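Local coordinates for methyltransferase domain-containing protein (Serratia marcescens, PDB 7CLU) that acts as an S-adenosylmethionine-dependent O-methyltransferase of the prodigiosin biosynthetic pathway and recognises its substrate by induced fit, at residues Pro105-Gly108 with Glu109-Thr112. Residues are numbered along the deposited sequence; the frame is centred on the assembly and turned at random.
Sequences PLWG and ELKT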
loop_
_atom_site.group_PDB
_atom_site.type_symbol
_atom_site.label_atom_id
_atom_site.label_comp_id
_atom_site.label_asym_id
_atom_site.label_seq_id
_atom_site.Cartn_x
_atom_site.Cartn_y
_atom_site.Cartn_z
ATOM N N PRO A 105 -6.705 1.662 -7.915
ATOM C CA PRO A 105 -6.638 1.263 -9.332
ATOM C C PRO A 105 -5.629 2.072 -10.134
ATOM O O PRO A 105 -4.897 1.501 -10.948
ATOM C CB PRO A 105 -8.075 1.477 -9.831
ATOM C CG PRO A 105 -8.910 1.465 -8.624
ATOM C CD PRO A 105 -8.078 2.024 -7.518
ATOM N N LEU A 106 -5.551 3.384 -9.907
ATOM C CA LEU A 106 -4.643 4.225 -10.687
ATOM C C LEU A 106 -3.184 3.901 -10.387
ATOM O O LEU A 106 -2.358 3.837 -11.301
ATOM C CB LEU A 106 -4.921 5.697 -10.391
ATOM C CG LEU A 106 -6.231 6.256 -10.927
ATOM C CD1 LEU A 106 -6.504 7.590 -10.255
ATOM C CD2 LEU A 106 -6.133 6.406 -12.463
ATOM N N TRP A 107 -2.837 3.692 -9.111
ATOM C CA TRP A 107 -1.451 3.353 -8.816
ATOM C C TRP A 107 -1.058 1.997 -9.371
ATOM O O TRP A 107 0.139 1.722 -9.507
ATOM C CB TRP A 107 -1.182 3.375 -7.311
ATOM C CG TRP A 107 -0.923 4.750 -6.769
ATOM C CD1 TRP A 107 -1.848 5.732 -6.553
ATOM C CD2 TRP A 107 0.338 5.277 -6.331
ATOM N NE1 TRP A 107 -1.235 6.844 -6.016
ATOM C CE2 TRP A 107 0.105 6.591 -5.876
ATOM C CE3 TRP A 107 1.648 4.770 -6.301
ATOM C CZ2 TRP A 107 1.134 7.406 -5.371
ATOM C CZ3 TRP A 107 2.668 5.581 -5.817
ATOM C CH2 TRP A 107 2.401 6.883 -5.343
ATOM N N GLY A 108 -2.028 1.142 -9.679
ATOM C CA GLY A 108 -1.704 -0.088 -10.376
ATOM C C GLY A 108 -0.963 0.175 -11.670
ATOM O O GLY A 108 -0.128 -0.626 -12.085
ATOM N N GLU A 109 -1.209 1.331 -12.286
ATOM C CA GLU A 109 -0.590 1.714 -13.549
ATOM C C GLU A 109 0.431 2.840 -13.374
ATOM O O GLU A 109 0.634 3.649 -14.285
ATOM C CB GLU A 109 -1.673 2.110 -14.557
ATOM C CG GLU A 109 -2.690 1.003 -14.841
ATOM C CD GLU A 109 -2.062 -0.194 -15.550
ATOM O OE1 GLU A 109 -1.435 0.006 -16.605
ATOM O OE2 GLU A 109 -2.166 -1.330 -15.036
ATOM N N LEU A 110 1.076 2.905 -12.199
ATOM C CA LEU A 110 2.117 3.906 -11.983
ATOM C C LEU A 110 3.208 3.825 -13.048
ATOM O O LEU A 110 3.715 4.862 -13.503
ATOM C CB LEU A 110 2.730 3.750 -10.590
ATOM C CG LEU A 110 3.923 4.681 -10.299
ATOM C CD1 LEU A 110 3.478 6.141 -10.311
ATOM C CD2 LEU A 110 4.594 4.329 -8.972
ATOM N N LYS A 111 3.608 2.601 -13.428
ATOM C CA LYS A 111 4.686 2.441 -14.398
ATOM C C LYS A 111 4.375 3.208 -15.673
ATOM O O LYS A 111 5.230 3.924 -16.205
ATOM C CB LYS A 111 4.911 0.956 -14.703
ATOM C CG LYS A 111 5.666 0.678 -16.023
ATOM C CD LYS A 111 5.843 -0.821 -16.261
ATOM C CE LYS A 111 5.885 -1.160 -17.751
ATOM N NZ LYS A 111 6.236 -2.596 -17.998
ATOM N N THR A 112 3.133 3.103 -16.148
ATOM C CA THR A 112 2.761 3.768 -17.391
ATOM C C THR A 112 2.615 5.273 -17.189
ATOM O O THR A 112 2.889 6.054 -18.115
ATOM C CB THR A 112 1.471 3.140 -17.931
ATOM O OG1 THR A 112 1.703 1.752 -18.175
ATOM C CG2 THR A 112 1.019 3.815 -19.234
HETATM O O HOH W 1 2.561 0.149 -12.130
#
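Trp107 and Leu110 occupy the ends of a type I beta turn joining helix 93-107 to helix 110-116, and their side chains run alongside each other. Leu110 CD2 lies 3.9 Å from CZ3 of Trp107, reaching the six-membered part of the indole obliquely. With chi1 at 175°, the Leu110 side chain extends opposite its backbone N, and chi2 at 64° brings this one methyl to the ring. Leucine suits the place, its apolar branch also packing on Val297 and on Ala23 of the second subunit. The turn is closed by Leu110 N donating to Trp107 O at 3.1 Å, and Glu109 N reaches back to Leu106 O at 2.9 Å. Gly108 has no side chain to crowd Pro105 O. Glu109 takes the N-cap position, its O accepting a weak backbone bond from Thr112 N; its side chain turns back (chi2 -66°), leaving OE2 3.7 Å from Gly108 O. A broad aromatic suits position 107: Asn294 accepts a hydrogen bond from NE1, while in the second subunit Phe16 stacks on the ring and Phe15 meets it edge-to-face. Lys19 of that subunit hydrogen-bonds Gly108 O. A water donates to that same oxygen at 2.8 Å and accepts from Lys111 N at 3.0 Å.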